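Local coordinates for hypothetical protein (PDB 2HIY) that is of unknown function but belongs to the DUF1697 family of conserved bacterial proteins, with two four-stranded antiparallel sheets in one chain, at residues Ser76-Ser81 and Phe107-Leu112; Glu83-Glu88 and Gly134-Phe139. All blocks are in the same frame, centred on the assembly; numbering follows the deposited sequence.

Overall arrangement
Contacts 1 and 2 lie about 11 Å apart, centre to centre, near the junction of two four-stranded antiparallel sheets. Each sheet has the strand order 2-3-1-4 and is interleaved with helices as in a ferredoxin-like fold. Contact 1 brings the edge strand 78-81 of the first sheet to the end of strand 102-108 in the second. Ser-81 then caps helix 82-89, which contact 2 joins to the hairpin of strands 129-133 and 137-142. The segments therefore alternate along the chain. A probable hydrogen bond from Tyr-108 N to Leu-136 O links the two sites. Contact 1 thus joins the sheets directly, while contact 2 sets the connecting helix against the second sheet.

Contact 1 (Ser76-Ser81 and Phe107-Leu112); sequences SFSLLS and FYTEGL
Ser-78 and Thr-109 bring the two chain segments to within 4.1 Å, CA to CA, and the closest packing lies around them. The OG of Ser-78, turned beside its own backbone N and anti to the carbonyl carbon (chi1 -53°), donates to Tyr-108 O at 2.8 Å. It approaches from above the carbonyl plane, 48° out of it, and also bonds to Thr-167 OG1 on strand 166-170. Next to it, Phe-77 O is pressed against Thr-109 CB at 3.2 Å, while accepting a nearly linear bond from Glu-110 N (2.9 Å). The methyl CG2 of Thr-109 fits between the hydroxyls of Ser-76, itself hydrogen-bonded to Arg-164 O, and Ser-78, and the OG1 of Thr-109 is bonded to His-165 O. Farther along, Leu-80 CD2 meets the Phe-107 ring at CD1, 3.7 Å away, the two side chains crossing at about a right angle. In this way the last strand of one ferredoxin-like sheet meets the first strand of the other where that strand runs out into a type II turn, Thr-109 to Leu-112, and the segments diverge by 105° instead of pairing as neighbours in a common sheet. The side of Glu-110 is more open and wetter. Glu-110 CG passes 4.0 Å from Phe-77 CE1, and the bend at chi2 then directs the carboxylate, whose OE2 forms a salt bridge with Lys-56. One water bridges that same OE2 to Leu-79 N, and a second joins Phe-77 N to Glu-110 O.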
ATOM      1  N   SER D  76       6.686  -5.618 -25.303  1.00 17.10           N
ATOM      2  CA  SER D  76       7.834  -4.926 -25.867  1.00 16.33           C
ATOM      3  C   SER D  76       9.062  -5.498 -25.192  1.00 15.63           C
ATOM      4  O   SER D  76       8.978  -6.072 -24.091  1.00 15.66           O
ATOM      5  CB  SER D  76       7.759  -3.411 -25.563  1.00 16.52           C
ATOM      6  OG  SER D  76       8.000  -3.123 -24.172  1.00 19.92           O
ATOM      7  N   PHE D  77      10.214  -5.376 -25.840  1.00 14.08           N
ATOM      8  CA  PHE D  77      11.450  -5.725 -25.166  1.00 13.42           C
ATOM      9  C   PHE D  77      12.602  -4.985 -25.807  1.00 13.47           C
ATOM     10  O   PHE D  77      12.529  -4.622 -26.989  1.00 13.39           O
ATOM     11  CB  PHE D  77      11.692  -7.255 -25.162  1.00 14.55           C
ATOM     12  CG  PHE D  77      11.732  -7.889 -26.534  1.00 13.24           C
ATOM     13  CD1 PHE D  77      12.908  -7.989 -27.278  1.00 14.62           C
ATOM     14  CD2 PHE D  77      10.597  -8.501 -27.039  1.00 15.69           C
ATOM     15  CE1 PHE D  77      12.926  -8.614 -28.535  1.00 14.94           C
ATOM     16  CE2 PHE D  77      10.618  -9.139 -28.293  1.00 16.90           C
ATOM     17  CZ  PHE D  77      11.780  -9.189 -29.039  1.00 15.31           C
ATOM     18  N   SER D  78      13.667  -4.801 -25.027  1.00 12.62           N
ATOM     19  CA  SER D  78      14.915  -4.272 -25.532  1.00 13.08           C
ATOM     20  C   SER D  78      15.875  -5.443 -25.749  1.00 13.34           C
ATOM     21  O   SER D  78      15.920  -6.368 -24.931  1.00 13.93           O
ATOM     22  CB  SER D  78      15.539  -3.331 -24.514  1.00 12.44           C
ATOM     23  OG  SER D  78      14.603  -2.335 -24.116  1.00 13.84           O
ATOM     24  N   LEU D  79      16.574  -5.421 -26.866  1.00 13.26           N
ATOM     25  CA  LEU D  79      17.569  -6.460 -27.162  1.00 14.10           C
ATOM     26  C   LEU D  79      18.802  -5.758 -27.694  1.00 14.01           C
ATOM     27  O   LEU D  79      18.760  -5.091 -28.748  1.00 13.99           O
ATOM     28  CB  LEU D  79      17.010  -7.432 -28.201  1.00 14.51           C
ATOM     29  CG  LEU D  79      17.953  -8.613 -28.515  1.00 14.20           C
ATOM     30  CD1 LEU D  79      18.190  -9.520 -27.330  1.00 15.73           C
ATOM     31  CD2 LEU D  79      17.384  -9.419 -29.676  1.00 15.65           C
ATOM     32  N   LEU D  80      19.904  -5.905 -26.967  1.00 13.00           N
ATOM     33  CA  LEU D  80      21.124  -5.207 -27.354  1.00 14.07           C
ATOM     34  C   LEU D  80      22.332  -6.074 -27.100  1.00 14.28           C
ATOM     35  O   LEU D  80      22.316  -6.911 -26.200  1.00 15.11           O
ATOM     36  CB  LEU D  80      21.244  -3.893 -26.577  1.00 14.98           C
ATOM     37  CG  LEU D  80      21.170  -4.010 -25.068  1.00 15.69           C
ATOM     38  CD1 LEU D  80      22.532  -3.723 -24.456  1.00 18.85           C
ATOM     39  CD2 LEU D  80      20.187  -2.968 -24.590  1.00 18.79           C
ATOM     40  N   SER D  81      23.397  -5.835 -27.851  1.00 14.80           N
ATOM     41  CA  SER D  81      24.596  -6.647 -27.726  1.00 14.45           C
ATOM     42  C   SER D  81      25.641  -6.008 -26.820  1.00 14.49           C
ATOM     43  O   SER D  81      25.604  -4.811 -26.535  1.00 13.98           O
ATOM     44  CB  SER D  81      25.219  -6.853 -29.110  1.00 15.09           C
ATOM     45  OG  SER D  81      25.658  -5.605 -29.600  1.00 16.12           O
ATOM     46  N   PHE D 107      15.739   2.546 -21.901  1.00 11.42           N
ATOM     47  CA  PHE D 107      16.200   1.757 -23.044  1.00 12.20           C
ATOM     48  C   PHE D 107      15.123   1.687 -24.115  1.00 12.37           C
ATOM     49  O   PHE D 107      13.954   1.365 -23.837  1.00 12.67           O
ATOM     50  CB  PHE D 107      16.491   0.323 -22.639  1.00 12.20           C
ATOM     51  CG  PHE D 107      17.786   0.124 -21.891  1.00 11.08           C
ATOM     52  CD1 PHE D 107      18.982  -0.103 -22.579  1.00 12.21           C
ATOM     53  CD2 PHE D 107      17.820   0.068 -20.473  1.00 12.13           C
ATOM     54  CE1 PHE D 107      20.201  -0.338 -21.876  1.00 12.46           C
ATOM     55  CE2 PHE D 107      19.019  -0.177 -19.783  1.00 12.67           C
ATOM     56  CZ  PHE D 107      20.196  -0.368 -20.494  1.00 12.78           C
ATOM     57  N   TYR D 108      15.508   1.980 -25.355  1.00 12.13           N
ATOM     58  CA  TYR D 108      14.608   1.780 -26.468  1.00 11.90           C
ATOM     59  C   TYR D 108      14.288   0.300 -26.631  1.00 13.21           C
ATOM     60  O   TYR D 108      15.050  -0.556 -26.233  1.00 14.12           O
ATOM     61  CB  TYR D 108      15.240   2.331 -27.740  1.00 13.03           C
ATOM     62  CG  TYR D 108      15.544   3.827 -27.704  1.00 12.03           C
ATOM     63  CD1 TYR D 108      14.677   4.739 -27.087  1.00 12.79           C
ATOM     64  CD2 TYR D 108      16.685   4.326 -28.359  1.00 13.32           C
ATOM     65  CE1 TYR D 108      14.973   6.137 -27.092  1.00 13.47           C
ATOM     66  CE2 TYR D 108      16.970   5.694 -28.370  1.00 13.43           C
ATOM     67  CZ  TYR D 108      16.108   6.573 -27.762  1.00 14.11           C
ATOM     68  OH  TYR D 108      16.408   7.935 -27.819  1.00 14.94           O
ATOM     69  N   THR D 109      13.146  -0.005 -27.231  1.00 12.75           N
ATOM     70  CA  THR D 109      12.739  -1.384 -27.496  1.00 13.34           C
ATOM     71  C   THR D 109      12.716  -1.658 -29.000  1.00 13.19           C
ATOM     72  O   THR D 109      12.715  -0.755 -29.823  1.00 13.39           O
ATOM     73  CB  THR D 109      11.347  -1.643 -26.939  1.00 13.46           C
ATOM     74  OG1 THR D 109      10.432  -0.686 -27.496  1.00 14.98           O
ATOM     75  CG2 THR D 109      11.325  -1.564 -25.401  1.00 13.69           C
ATOM     76  N   GLU D 110      12.662  -2.937 -29.340  1.00 13.36           N
ATOM     77  CA  GLU D 110      12.630  -3.332 -30.734  1.00 14.16           C
ATOM     78  C   GLU D 110      11.375  -2.814 -31.419  1.00 14.85           C
ATOM     79  O   GLU D 110      10.268  -2.952 -30.894  1.00 15.40           O
ATOM     80  CB  GLU D 110      12.701  -4.861 -30.818  1.00 14.93           C
ATOM     81  CG  GLU D 110      14.087  -5.361 -30.494  1.00 15.28           C
ATOM     82  CD  GLU D 110      15.130  -4.838 -31.478  1.00 18.06           C
ATOM     83  OE1 GLU D 110      14.898  -4.920 -32.704  1.00 18.72           O
ATOM     84  OE2 GLU D 110      16.174  -4.301 -31.028  1.00 18.40           O
ATOM     85  N   GLY D 111      11.561  -2.156 -32.559  1.00 15.16           N
ATOM     86  CA  GLY D 111      10.415  -1.659 -33.306  1.00 16.91           C
ATOM     87  C   GLY D 111       9.992  -0.255 -32.934  1.00 16.95           C
ATOM     88  O   GLY D 111       9.106   0.315 -33.578  1.00 18.48           O
ATOM     89  N   LEU D 112      10.624   0.324 -31.918  1.00 16.09           N
ATOM     90  CA  LEU D 112      10.221   1.650 -31.475  1.00 16.24           C
ATOM     91  C   LEU D 112      10.583   2.730 -32.501  1.00 16.38           C
ATOM     92  O   LEU D 112      11.690   2.740 -33.044  1.00 17.40           O
ATOM     93  CB  LEU D 112      10.909   1.944 -30.146  1.00 16.11           C
ATOM     94  CG  LEU D 112      10.594   3.267 -29.468  1.00 14.55           C
ATOM     95  CD1 LEU D 112       9.132   3.369 -29.051  1.00 16.53           C
ATOM     96  CD2 LEU D 112      11.495   3.365 -28.283  1.00 16.65           C
TER
HETATM   97  O   HOH W   1       9.502  -4.442 -28.628  1.00 18.18           O
HETATM   98  O   HOH W   2      16.034  -3.111 -28.527  1.00 14.69           O

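Contact 2 (Glu83-Glu88 and Gly134-Phe139); sequences EDFEAE and GKLGIF
A beta-hairpin connection, the loop between strands 129-133 and 137-142, receives the carboxylate of Glu-88 from helix 82-89. Gly-134 N bonds to Gly-137 O across the loop, and the N-H groups of the next two residues face the helix. In one of the two modelled conformers of Glu-88, each carboxylate oxygen accepts one of them. Lys-135 N reaches the syn lone pair of Glu-88 OE2 at 3.0 Å, and Leu-136 N meets Glu-88 OE1 on its syn side at 2.8 Å, though 32° out of the carboxylate plane. Both bonds are nearly straight. CG of Glu-88 leaves anti to the backbone N (chi1 -165°) and comes to 3.9 Å from Phe-139 CZ, and the chain then bends at chi2 (80°), which swings the carboxylate across to the loop. There the two side chains run antiparallel alongside each other, and the Phe-139 ring meets Phe-105 and Trp-96 edge-to-face.

Leu-136 spreads its two methyls against the helix one turn before Glu-88, at Asp-84. Leu-136 CD1 lies 3.7 Å from Asp-84 O and also reaches the Phe-85 ring, whereas Leu-136 CD2 touches Asp-84 CB at 4.0 Å. Lys-135 packs near the acid through CB, but its amino end turns off from the helix. Paired turn N-H groups bound by one acidic side chain, in this conformer, probably help to fasten the linking helix to the hairpin of the second and third strands of a ferredoxin-like beta-alpha-beta-beta-alpha-beta unit.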
ATOM      1  N   GLU D  83      28.625  -5.361 -27.862  1.00 15.84           N
ATOM      2  CA  GLU D  83      29.208  -4.329 -28.739  1.00 17.25           C
ATOM      3  C   GLU D  83      28.411  -3.023 -28.632  1.00 15.53           C
ATOM      4  O   GLU D  83      28.993  -1.938 -28.498  1.00 16.13           O
ATOM      5  CB  GLU D  83      29.244  -4.808 -30.192  1.00 17.47           C
ATOM      6  CG  GLU D  83      29.791  -3.789 -31.189  1.00 22.17           C
ATOM      7  CD  GLU D  83      30.096  -4.380 -32.561  1.00 22.92           C
ATOM      8  OE1 GLU D  83      29.874  -5.590 -32.776  1.00 30.68           O
ATOM      9  OE2 GLU D  83      30.596  -3.626 -33.428  1.00 31.15           O
ATOM     10  N   ASP D  84      27.080  -3.140 -28.695  1.00 14.85           N
ATOM     11  CA  ASP D  84      26.198  -1.971 -28.617  1.00 15.77           C
ATOM     12  C   ASP D  84      26.438  -1.223 -27.313  1.00 15.18           C
ATOM     13  O   ASP D  84      26.515   0.006 -27.288  1.00 15.23           O
ATOM     14  CB  ASP D  84      24.715  -2.387 -28.595  1.00 16.57           C
ATOM     15  CG  ASP D  84      24.183  -2.929 -29.922  1.00 17.88           C
ATOM     16  OD1 ASP D  84      24.760  -2.649 -31.009  1.00 20.44           O
ATOM     17  OD2 ASP D  84      23.122  -3.629 -29.863  1.00 18.34           O
ATOM     18  N   PHE D  85      26.525  -1.974 -26.221  1.00 14.64           N
ATOM     19  CA  PHE D  85      26.662  -1.399 -24.902  1.00 15.19           C
ATOM     20  C   PHE D  85      28.020  -0.721 -24.739  1.00 15.39           C
ATOM     21  O   PHE D  85      28.107   0.384 -24.173  1.00 15.66           O
ATOM     22  CB  PHE D  85      26.430  -2.449 -23.805  1.00 15.98           C
ATOM     23  CG  PHE D  85      26.040  -1.840 -22.488  1.00 17.07           C
ATOM     24  CD1 PHE D  85      24.718  -1.485 -22.266  1.00 19.49           C
ATOM     25  CD2 PHE D  85      26.978  -1.557 -21.518  1.00 18.62           C
ATOM     26  CE1 PHE D  85      24.327  -0.884 -21.054  1.00 21.69           C
ATOM     27  CE2 PHE D  85      26.588  -0.944 -20.305  1.00 19.61           C
ATOM     28  CZ  PHE D  85      25.271  -0.636 -20.088  1.00 20.02           C
ATOM     29  N   GLU D  86      29.063  -1.359 -25.248  1.00 15.74           N
ATOM     30  CA  GLU D  86      30.392  -0.775 -25.149  1.00 17.13           C
ATOM     31  C   GLU D  86      30.468   0.522 -25.943  1.00 16.45           C
ATOM     32  O   GLU D  86      31.137   1.487 -25.524  1.00 17.08           O
ATOM     33  CB  GLU D  86      31.436  -1.778 -25.623  1.00 16.79           C
ATOM     34  CG  GLU D  86      31.617  -2.932 -24.664  1.00 18.37           C
ATOM     35  CD  GLU D  86      32.715  -3.901 -25.058  1.00 21.48           C
ATOM     36  OE1 GLU D  86      32.967  -4.096 -26.274  1.00 26.19           O
ATOM     37  OE2 GLU D  86      33.306  -4.486 -24.126  1.00 26.91           O
ATOM     38  N   ALA D  87      29.786   0.574 -27.080  1.00 16.01           N
ATOM     39  CA  ALA D  87      29.714   1.807 -27.862  1.00 16.07           C
ATOM     40  C   ALA D  87      29.012   2.911 -27.045  1.00 16.02           C
ATOM     41  O   ALA D  87      29.462   4.082 -27.059  1.00 16.89           O
ATOM     42  CB  ALA D  87      29.012   1.579 -29.186  1.00 16.90           C
ATOM     43  N   GLU D  88      27.940   2.566 -26.329  0.50 15.80           N
ATOM     44  CA  GLU D  88      27.253   3.540 -25.478  0.50 16.36           C
ATOM     45  C   GLU D  88      28.147   4.067 -24.346  0.50 16.69           C
ATOM     46  O   GLU D  88      28.078   5.247 -23.992  0.50 16.72           O
ATOM     47  CB  GLU D  88      25.954   2.959 -24.914  0.50 16.39           C
ATOM     48  CG  GLU D  88      24.998   4.026 -24.322  0.50 16.46           C
ATOM     49  CD  GLU D  88      24.198   4.762 -25.392  0.50 17.70           C
ATOM     50  OE1 GLU D  88      22.974   4.515 -25.490  0.50 19.28           O
ATOM     51  OE2 GLU D  88      24.771   5.570 -26.162  0.50 19.86           O
ATOM     52  N   GLY D 134      20.992   9.002 -26.154  1.00 13.15           N
ATOM     53  CA  GLY D 134      22.088   8.115 -26.539  1.00 13.74           C
ATOM     54  C   GLY D 134      21.674   7.219 -27.692  1.00 14.70           C
ATOM     55  O   GLY D 134      20.611   7.386 -28.290  1.00 17.14           O
ATOM     56  N   LYS D 135      22.491   6.223 -27.997  1.00 14.18           N
ATOM     57  CA  LYS D 135      22.161   5.339 -29.106  1.00 16.05           C
ATOM     58  C   LYS D 135      21.105   4.317 -28.711  1.00 16.06           C
ATOM     59  O   LYS D 135      20.173   4.031 -29.478  1.00 17.47           O
ATOM     60  CB  LYS D 135      23.420   4.615 -29.579  1.00 17.38           C
ATOM     61  CG  LYS D 135      23.182   3.594 -30.665  1.00 23.76           C
ATOM     62  CD  LYS D 135      22.710   4.193 -31.975  1.00 29.35           C
ATOM     63  CE  LYS D 135      22.644   3.110 -33.053  1.00 32.55           C
ATOM     64  NZ  LYS D 135      21.669   3.520 -34.096  1.00 35.75           N
ATOM     65  N   LEU D 136      21.226   3.804 -27.495  1.00 14.84           N
ATOM     66  CA  LEU D 136      20.361   2.722 -27.038  1.00 13.92           C
ATOM     67  C   LEU D 136      19.180   3.208 -26.220  1.00 12.92           C
ATOM     68  O   LEU D 136      18.330   2.435 -25.852  1.00 12.66           O
ATOM     69  CB  LEU D 136      21.139   1.749 -26.168  1.00 15.21           C
ATOM     70  CG  LEU D 136      22.240   0.969 -26.901  1.00 16.64           C
ATOM     71  CD1 LEU D 136      23.110   0.200 -25.888  1.00 17.65           C
ATOM     72  CD2 LEU D 136      21.607   0.031 -27.924  1.00 19.91           C
ATOM     73  N   GLY D 137      19.162   4.494 -25.907  1.00 12.14           N
ATOM     74  CA  GLY D 137      18.110   5.004 -25.062  1.00 12.02           C
ATOM     75  C   GLY D 137      18.474   6.379 -24.559  1.00 11.75           C
ATOM     76  O   GLY D 137      19.396   7.018 -25.056  1.00 12.80           O
ATOM     77  N   ILE D 138      17.735   6.787 -23.532  1.00 11.39           N
ATOM     78  CA  ILE D 138      17.832   8.168 -23.017  1.00 12.01           C
ATOM     79  C   ILE D 138      18.434   8.144 -21.621  1.00 11.41           C
ATOM     80  O   ILE D 138      17.922   7.447 -20.735  1.00 11.71           O
ATOM     81  CB  ILE D 138      16.435   8.830 -22.921  1.00 12.35           C
ATOM     82  CG1 ILE D 138      15.727   8.724 -24.271  1.00 14.59           C
ATOM     83  CG2 ILE D 138      16.564  10.305 -22.493  1.00 13.13           C
ATOM     84  CD1 ILE D 138      14.283   9.217 -24.251  1.00 15.26           C
ATOM     85  N   PHE D 139      19.546   8.862 -21.410  1.00 10.70           N
ATOM     86  CA  PHE D 139      20.034   9.119 -20.063  1.00 10.73           C
ATOM     87  C   PHE D 139      19.210  10.244 -19.454  1.00 10.79           C
ATOM     88  O   PHE D 139      19.048  11.280 -20.096  1.00 11.32           O
ATOM     89  CB  PHE D 139      21.487   9.624 -20.104  1.00 10.98           C
ATOM     90  CG  PHE D 139      22.474   8.714 -20.811  1.00 10.69           C
ATOM     91  CD1 PHE D 139      23.175   7.759 -20.082  1.00 10.27           C
ATOM     92  CD2 PHE D 139      22.754   8.856 -22.186  1.00 10.47           C
ATOM     93  CE1 PHE D 139      24.127   6.941 -20.707  1.00 11.10           C
ATOM     94  CE2 PHE D 139      23.681   8.042 -22.810  1.00 11.88           C
ATOM     95  CZ  PHE D 139      24.388   7.092 -22.055  1.00 12.45           C
TER